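PDB 4Y4Q: sortase, SrtB family from Streptococcus pneumoniae PCS8235, which probably acts as a class B sortase, a cysteine transpeptidase that takes part in forming the type II pilus on the bacterial surface. Local coordinates for residues 171-176 and 201-206; 175-180 and 230-235. One frame throughout, in Å; residues are numbered along the deposited sequence.

Contact 1 (171-176 and 201-206); sequences EMLEVD and LSVAMH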
ATOM      1  N   GLU A 171      -5.137  -7.921   4.958  1.00 28.30           N
ATOM      2  CA  GLU A 171      -3.980  -8.751   5.282  1.00 30.18           C
ATOM      3  C   GLU A 171      -2.769  -7.966   5.776  1.00 25.18           C
ATOM      4  O   GLU A 171      -2.502  -6.851   5.301  1.00 29.83           O
ATOM      5  CB  GLU A 171      -3.579  -9.628   4.072  1.00 27.80           C
ATOM      6  CG  GLU A 171      -2.263 -10.362   4.283  1.00 29.76           C
ATOM      7  CD  GLU A 171      -1.924 -11.387   3.199  1.00 38.42           C
ATOM      8  OE1 GLU A 171      -2.765 -11.655   2.308  1.00 37.21           O
ATOM      9  OE2 GLU A 171      -0.796 -11.928   3.248  1.00 31.75           O
ATOM     10  N   MET A 172      -2.041  -8.543   6.732  1.00 23.14           N
ATOM     11  CA  MET A 172      -0.686  -8.072   7.033  1.00 31.40           C
ATOM     12  C   MET A 172       0.278  -9.244   6.895  1.00 35.20           C
ATOM     13  O   MET A 172      -0.026 -10.380   7.302  1.00 31.72           O
ATOM     14  CB  MET A 172      -0.594  -7.506   8.455  1.00 33.62           C
ATOM     15  CG  MET A 172       0.572  -6.535   8.681  1.00 41.16           C
ATOM     16  SD  MET A 172       2.130  -7.286   9.221  1.00 57.99           S
ATOM     17  CE  MET A 172       1.490  -8.659  10.082  1.00 28.79           C
ATOM     18  N   LEU A 173       1.451  -8.987   6.336  1.00 20.41           N
ATOM     19  CA  LEU A 173       2.425 -10.059   6.280  1.00 30.66           C
ATOM     20  C   LEU A 173       3.805  -9.494   6.446  1.00 26.59           C
ATOM     21  O   LEU A 173       4.001  -8.290   6.254  1.00 28.85           O
ATOM     22  CB  LEU A 173       2.294 -10.869   4.980  1.00 38.99           C
ATOM     23  CG  LEU A 173       2.278 -10.242   3.582  1.00 45.10           C
ATOM     24  CD1 LEU A 173       3.537  -9.510   3.320  1.00 58.22           C
ATOM     25  CD2 LEU A 173       2.201 -11.341   2.542  1.00 49.67           C
ATOM     26  N   GLU A 174       4.750 -10.360   6.798  1.00 29.34           N
ATOM     27  CA  GLU A 174       6.160  -9.991   6.853  1.00 36.64           C
ATOM     28  C   GLU A 174       6.906 -10.884   5.879  1.00 31.37           C
ATOM     29  O   GLU A 174       6.662 -12.091   5.827  1.00 37.39           O
ATOM     30  CB  GLU A 174       6.715 -10.151   8.282  1.00 48.94           C
ATOM     31  CG  GLU A 174       6.077  -9.181   9.297  1.00 64.07           C
ATOM     32  CD  GLU A 174       6.533  -9.409  10.742  1.00 82.73           C
ATOM     33  OE1 GLU A 174       7.246 -10.405  11.012  1.00 92.44           O
ATOM     34  OE2 GLU A 174       6.169  -8.587  11.615  1.00 85.57           O
ATOM     35  N   VAL A 175       7.802 -10.292   5.096  1.00 27.75           N
ATOM     36  CA  VAL A 175       8.512 -11.026   4.050  1.00 36.60           C
ATOM     37  C   VAL A 175       9.909 -10.478   3.917  1.00 39.42           C
ATOM     38  O   VAL A 175      10.225  -9.420   4.469  1.00 41.12           O
ATOM     39  CB  VAL A 175       7.843 -10.831   2.669  1.00 39.80           C
ATOM     40  CG1 VAL A 175       6.482 -11.493   2.617  1.00 39.70           C
ATOM     41  CG2 VAL A 175       7.724  -9.342   2.356  1.00 34.83           C
ATOM     42  N   ASP A 176      10.737 -11.188   3.162  1.00 37.37           N
ATOM     43  CA  ASP A 176      12.063 -10.702   2.830  1.00 39.59           C
ATOM     44  C   ASP A 176      11.944  -9.762   1.634  1.00 41.16           C
ATOM     45  O   ASP A 176      11.017  -9.887   0.834  1.00 43.26           O
ATOM     46  CB  ASP A 176      12.980 -11.867   2.501  1.00 41.63           C
ATOM     47  CG  ASP A 176      14.275 -11.419   1.877  1.00 49.18           C
ATOM     48  OD1 ASP A 176      15.200 -11.070   2.645  1.00 51.96           O
ATOM     49  OD2 ASP A 176      14.362 -11.407   0.621  1.00 47.73           O
ATOM     50  N   LEU A 201      -2.272 -14.703   0.366  1.00 31.21           N
ATOM     51  CA  LEU A 201      -3.054 -15.054   1.539  1.00 38.11           C
ATOM     52  C   LEU A 201      -2.407 -16.166   2.373  1.00 43.58           C
ATOM     53  O   LEU A 201      -2.469 -16.141   3.600  1.00 43.47           O
ATOM     54  CB  LEU A 201      -4.481 -15.437   1.125  1.00 44.28           C
ATOM     55  CG  LEU A 201      -5.294 -14.251   0.585  1.00 47.60           C
ATOM     56  CD1 LEU A 201      -6.568 -14.698  -0.137  1.00 46.68           C
ATOM     57  CD2 LEU A 201      -5.627 -13.268   1.718  1.00 49.74           C
ATOM     58  N   SER A 202      -1.773 -17.134   1.715  1.00 45.33           N
ATOM     59  CA  SER A 202      -1.249 -18.297   2.431  1.00 41.62           C
ATOM     60  C   SER A 202      -0.089 -17.953   3.363  1.00 40.61           C
ATOM     61  O   SER A 202       0.182 -18.691   4.304  1.00 54.44           O
ATOM     62  CB  SER A 202      -0.834 -19.417   1.458  1.00 43.86           C
ATOM     63  OG  SER A 202       0.219 -19.000   0.608  1.00 44.30           O
ATOM     64  N   VAL A 203       0.596 -16.843   3.102  1.00 38.32           N
ATOM     65  CA  VAL A 203       1.737 -16.450   3.932  1.00 35.47           C
ATOM     66  C   VAL A 203       1.393 -15.287   4.880  1.00 36.71           C
ATOM     67  O   VAL A 203       2.283 -14.647   5.456  1.00 34.91           O
ATOM     68  CB  VAL A 203       2.967 -16.092   3.066  1.00 37.27           C
ATOM     69  CG1 VAL A 203       3.417 -17.311   2.254  1.00 37.75           C
ATOM     70  CG2 VAL A 203       2.646 -14.933   2.138  1.00 35.42           C
ATOM     71  N   ALA A 204       0.097 -15.032   5.048  1.00 30.72           N
ATOM     72  CA  ALA A 204      -0.367 -13.919   5.872  1.00 36.42           C
ATOM     73  C   ALA A 204       0.012 -14.119   7.337  1.00 45.28           C
ATOM     74  O   ALA A 204      -0.052 -15.240   7.838  1.00 48.28           O
ATOM     75  CB  ALA A 204      -1.868 -13.777   5.748  1.00 29.19           C
ATOM     76  N   MET A 205       0.400 -13.046   8.025  1.00 42.95           N
ATOM     77  CA  MET A 205       0.581 -13.118   9.475  1.00 37.40           C
ATOM     78  C   MET A 205      -0.762 -12.843  10.157  1.00 35.85           C
ATOM     79  O   MET A 205      -1.104 -13.471  11.162  1.00 35.88           O
ATOM     80  CB  MET A 205       1.661 -12.144   9.947  1.00 38.71           C
ATOM     81  CG  MET A 205       1.720 -11.994  11.476  1.00 51.42           C
ATOM     82  SD  MET A 205       3.187 -11.128  12.070  1.00 67.26           S
ATOM     83  CE  MET A 205       3.058 -11.409  13.843  1.00 65.44           C
ATOM     84  N   HIS A 206      -1.519 -11.893   9.608  1.00 31.99           N
ATOM     85  CA  HIS A 206      -2.932 -11.736   9.960  1.00 27.29           C
ATOM     86  C   HIS A 206      -3.717 -11.544   8.661  1.00 30.90           C
ATOM     87  O   HIS A 206      -3.186 -11.022   7.675  1.00 34.98           O
ATOM     88  CB  HIS A 206      -3.153 -10.521  10.880  1.00 37.21           C
ATOM     89  CG  HIS A 206      -2.381 -10.576  12.164  1.00 39.64           C
ATOM     90  ND1 HIS A 206      -2.679 -11.463  13.176  1.00 45.75           N
ATOM     91  CD2 HIS A 206      -1.320  -9.853  12.598  1.00 39.12           C
ATOM     92  CE1 HIS A 206      -1.833 -11.287  14.178  1.00 48.29           C
ATOM     93  NE2 HIS A 206      -1.002 -10.313  13.854  1.00 43.74           N
TER
HETATM   94  O   HOH W   1       3.669 -13.262   7.407  1.00 40.06           O
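Met172 meets Met205 and His206 together in a classic beta bulge, where the antiparallel pairing of strand 163-176 with the short strand 206-207 takes up one extra residue. The carbonyl of Met172 accepts both amides on the bulged side: Met205 N lies 2.8 Å from Met172 O in the carbonyl plane, while His206 N approaches the same oxygen from 3.1 Å and tilted out of that plane. In return Met172 N donates to His206 O at 2.9 Å. The Met172 side chain, bent at chi2 (-90°), lies beside that of Met205 and points the same way, its methyl CE pressed tightly to Met205 CB at 3.5 Å. Met205 CG sits over one face of the His206 imidazole, toward its rim, and the ring's NE2 bonds to Ala145 O. Beyond the bulge, the extended chain of Glu171 runs alongside the turn that leaves helix 190-202, with OE2 lying 3.3 Å from Ala204 CB and OE1 meeting Leu201 CD2. Leu173 CD2 touches Val203 CG2, the two side chains crossing obliquely. Where the loop draws away from strand 163-176, one water joins the two, donating to Val203 O at 2.8 Å and accepting from Glu174 N at 3.2 Å.

Contact 2 (175-180 and 230-235); sequences VDAYDF and NGRHIV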
ATOM      1  N   VAL A 175       7.802 -10.292   5.096  1.00 27.75           N
ATOM      2  CA  VAL A 175       8.512 -11.026   4.050  1.00 36.60           C
ATOM      3  C   VAL A 175       9.909 -10.478   3.917  1.00 39.42           C
ATOM      4  O   VAL A 175      10.225  -9.420   4.469  1.00 41.12           O
ATOM      5  CB  VAL A 175       7.843 -10.831   2.669  1.00 39.80           C
ATOM      6  CG1 VAL A 175       6.482 -11.493   2.617  1.00 39.70           C
ATOM      7  CG2 VAL A 175       7.724  -9.342   2.356  1.00 34.83           C
ATOM      8  N   ASP A 176      10.737 -11.188   3.162  1.00 37.37           N
ATOM      9  CA  ASP A 176      12.063 -10.702   2.830  1.00 39.59           C
ATOM     10  C   ASP A 176      11.944  -9.762   1.634  1.00 41.16           C
ATOM     11  O   ASP A 176      11.017  -9.887   0.834  1.00 43.26           O
ATOM     12  CB  ASP A 176      12.980 -11.867   2.501  1.00 41.63           C
ATOM     13  CG  ASP A 176      14.275 -11.419   1.877  1.00 49.18           C
ATOM     14  OD1 ASP A 176      15.200 -11.070   2.645  1.00 51.96           O
ATOM     15  OD2 ASP A 176      14.362 -11.407   0.621  1.00 47.73           O
ATOM     16  N   ALA A 177      12.873  -8.822   1.504  1.00 43.17           N
ATOM     17  CA  ALA A 177      12.722  -7.753   0.518  1.00 44.99           C
ATOM     18  C   ALA A 177      12.892  -8.265  -0.905  1.00 44.87           C
ATOM     19  O   ALA A 177      12.426  -7.623  -1.862  1.00 40.06           O
ATOM     20  CB  ALA A 177      13.720  -6.626   0.803  1.00 46.47           C
ATOM     21  N   TYR A 178      13.582  -9.402  -1.036  1.00 41.53           N
ATOM     22  CA  TYR A 178      13.841 -10.006  -2.333  1.00 39.79           C
ATOM     23  C   TYR A 178      12.879 -11.167  -2.602  1.00 42.40           C
ATOM     24  O   TYR A 178      13.201 -12.076  -3.376  1.00 45.01           O
ATOM     25  CB  TYR A 178      15.306 -10.469  -2.434  1.00 38.76           C
ATOM     26  CG  TYR A 178      16.295  -9.355  -2.164  1.00 43.02           C
ATOM     27  CD1 TYR A 178      15.934  -8.026  -2.354  1.00 45.48           C
ATOM     28  CD2 TYR A 178      17.575  -9.625  -1.698  1.00 40.63           C
ATOM     29  CE1 TYR A 178      16.820  -6.995  -2.094  1.00 45.80           C
ATOM     30  CE2 TYR A 178      18.471  -8.594  -1.436  1.00 48.66           C
ATOM     31  CZ  TYR A 178      18.080  -7.281  -1.639  1.00 49.02           C
ATOM     32  OH  TYR A 178      18.941  -6.233  -1.388  1.00 59.16           O
ATOM     33  N   ASP A 179      11.705 -11.136  -1.975  1.00 32.65           N
ATOM     34  CA  ASP A 179      10.671 -12.135  -2.261  1.00 35.55           C
ATOM     35  C   ASP A 179       9.851 -11.723  -3.487  1.00 29.57           C
ATOM     36  O   ASP A 179       8.825 -11.046  -3.373  1.00 25.63           O
ATOM     37  CB  ASP A 179       9.748 -12.333  -1.059  1.00 43.04           C
ATOM     38  CG  ASP A 179       8.838 -13.552  -1.206  1.00 50.27           C
ATOM     39  OD1 ASP A 179       8.524 -13.949  -2.352  1.00 44.41           O
ATOM     40  OD2 ASP A 179       8.432 -14.113  -0.163  1.00 57.91           O
ATOM     41  N   PHE A 180      10.295 -12.145  -4.661  1.00 29.83           N
ATOM     42  CA  PHE A 180       9.640 -11.732  -5.898  1.00 27.82           C
ATOM     43  C   PHE A 180       8.256 -12.357  -6.067  1.00 33.56           C
ATOM     44  O   PHE A 180       7.456 -11.864  -6.840  1.00 41.28           O
ATOM     45  CB  PHE A 180      10.547 -12.007  -7.086  1.00 29.97           C
ATOM     46  CG  PHE A 180      11.899 -11.390  -6.943  1.00 38.30           C
ATOM     47  CD1 PHE A 180      12.038 -10.011  -6.869  1.00 39.98           C
ATOM     48  CD2 PHE A 180      13.033 -12.180  -6.850  1.00 39.18           C
ATOM     49  CE1 PHE A 180      13.297  -9.433  -6.724  1.00 40.62           C
ATOM     50  CE2 PHE A 180      14.295 -11.606  -6.713  1.00 43.98           C
ATOM     51  CZ  PHE A 180      14.426 -10.238  -6.653  1.00 39.63           C
ATOM     52  N   ASN A 230      16.978  -6.877   5.736  1.00 65.90           N
ATOM     53  CA  ASN A 230      16.249  -7.060   4.534  1.00 60.93           C
ATOM     54  C   ASN A 230      14.803  -7.467   4.736  1.00 55.05           C
ATOM     55  O   ASN A 230      14.131  -7.783   3.799  1.00 53.06           O
ATOM     56  CB  ASN A 230      16.980  -8.007   3.619  1.00 88.14           C
ATOM     57  CG  ASN A 230      17.089  -7.459   2.241  1.00 85.33           C
ATOM     58  OD1 ASN A 230      16.748  -8.115   1.286  1.00 80.77           O
ATOM     59  ND2 ASN A 230      17.506  -6.225   2.140  1.00 89.60           N
ATOM     60  N   GLY A 231      14.326  -7.412   5.966  1.00 54.84           N
ATOM     61  CA  GLY A 231      12.930  -7.637   6.268  1.00 48.01           C
ATOM     62  C   GLY A 231      12.037  -6.468   5.916  1.00 53.17           C
ATOM     63  O   GLY A 231      12.442  -5.334   6.021  1.00 45.51           O
ATOM     64  N   ARG A 232      10.818  -6.765   5.503  1.00 39.58           N
ATOM     65  CA  ARG A 232       9.819  -5.751   5.211  1.00 37.98           C
ATOM     66  C   ARG A 232       8.448  -6.054   5.834  1.00 37.87           C
ATOM     67  O   ARG A 232       8.098  -7.186   6.034  1.00 33.52           O
ATOM     68  CB  ARG A 232       9.640  -5.594   3.705  1.00 34.92           C
ATOM     69  CG  ARG A 232      10.857  -5.179   2.930  1.00 39.53           C
ATOM     70  CD  ARG A 232      11.299  -3.770   3.203  1.00 42.35           C
ATOM     71  NE  ARG A 232      12.397  -3.349   2.348  1.00 46.08           N
ATOM     72  CZ  ARG A 232      13.685  -3.490   2.623  1.00 46.79           C
ATOM     73  NH1 ARG A 232      14.080  -4.070   3.730  1.00 48.28           N
ATOM     74  NH2 ARG A 232      14.581  -3.049   1.777  1.00 48.30           N
ATOM     75  N   HIS A 233       7.673  -5.007   6.086  1.00 31.76           N
ATOM     76  CA  HIS A 233       6.307  -5.151   6.589  1.00 31.78           C
ATOM     77  C   HIS A 233       5.344  -4.745   5.482  1.00 30.94           C
ATOM     78  O   HIS A 233       5.578  -3.733   4.815  1.00 30.62           O
ATOM     79  CB  HIS A 233       6.068  -4.182   7.748  1.00 35.56           C
ATOM     80  CG  HIS A 233       6.693  -4.592   9.041  1.00 48.13           C
ATOM     81  ND1 HIS A 233       6.424  -5.800   9.651  1.00 50.50           N
ATOM     82  CD2 HIS A 233       7.536  -3.931   9.867  1.00 57.27           C
ATOM     83  CE1 HIS A 233       7.086  -5.870  10.792  1.00 53.40           C
ATOM     84  NE2 HIS A 233       7.767  -4.750  10.946  1.00 61.17           N
ATOM     85  N   ILE A 234       4.258  -5.499   5.292  1.00 24.14           N
ATOM     86  CA  ILE A 234       3.263  -5.141   4.287  1.00 21.34           C
ATOM     87  C   ILE A 234       1.839  -5.216   4.833  1.00 23.85           C
ATOM     88  O   ILE A 234       1.486  -6.191   5.512  1.00 28.76           O
ATOM     89  CB  ILE A 234       3.371  -6.066   3.053  1.00 26.48           C
ATOM     90  CG1 ILE A 234       4.747  -5.939   2.384  1.00 26.90           C
ATOM     91  CG2 ILE A 234       2.251  -5.781   2.041  1.00 23.64           C
ATOM     92  CD1 ILE A 234       4.987  -6.983   1.313  1.00 24.75           C
ATOM     93  N   VAL A 235       1.023  -4.187   4.576  1.00 24.00           N
ATOM     94  CA  VAL A 235      -0.426  -4.340   4.737  1.00 25.63           C
ATOM     95  C   VAL A 235      -1.061  -4.333   3.362  1.00 27.63           C
ATOM     96  O   VAL A 235      -0.615  -3.610   2.473  1.00 33.95           O
ATOM     97  CB  VAL A 235      -1.121  -3.283   5.670  1.00 28.49           C
ATOM     98  CG1 VAL A 235      -0.644  -3.422   7.083  1.00 29.12           C
ATOM     99  CG2 VAL A 235      -0.919  -1.878   5.176  1.00 28.57           C
TER
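Ala177 lays its methyl over the centre of the Arg232 guanidinium, with CB 3.6 Å from Arg232 CZ. With chi1 at -60°, Arg232 CG packs against Ala177 CB; the bend at chi2 (-69°) then turns the rest of the chain so that the guanidinium lies by the same methyl. Arg232 NH1 donates to Gly231 O at 3.1 Å, an almost straight bond lying in the guanidinium plane but rising well above the carbonyl plane; the bend and the bond together would limit how far the flat group can turn. Tyr178 presents a ring face to Asn230, whose OD1 stands over the ring centre, 3.3 Å from Tyr178 CZ, with amide and ring planes 67° apart. Asn230 is poorly ordered, so this placement is less certain than the backbone pairing beside it. There Val175 and Arg232 form an antiparallel hydrogen-bonded pair, Arg232 N to Val175 O at 2.9 Å and Val175 N to Arg232 O at 3.3 Å. Ala177 N adds a bond to Asn230 O at 2.8 Å as the chain enters a type I turn from Asp176 to Asp179. Asp176 OD2 accepts from Tyr178 N at 2.7 Å, making an Asx turn inside it. Val175 CG2 meets Ile234 CD1 on the side lined by Tyr183. Strand 231-240 lies between strands 163-176 and 218-225 of the mixed sortase sheet, with His233 reaching helix 139-143.

Strand 163-176 is the common starting point, and the two contacts share Val175 and Asp176 at its end. From there the chain turns away, runs along helix 190-202 and, at its end and the turn after it, meets the strand again, where contact 1 closes the shorter excursion. It then continues through strand 218-225 before 230-235 closes the longer one in contact 2. Because 175-180 follows 171-176 while 230-235 follows 201-206, the two loops interleave and so cross: the second opens before the first has closed. Strand 163-176 thereby ties the helix exit to strand 231-240. Between the two contacts, whose centres lie about 10 Å apart, Leu173 N probably bonds to Ile234 O at 2.9 Å.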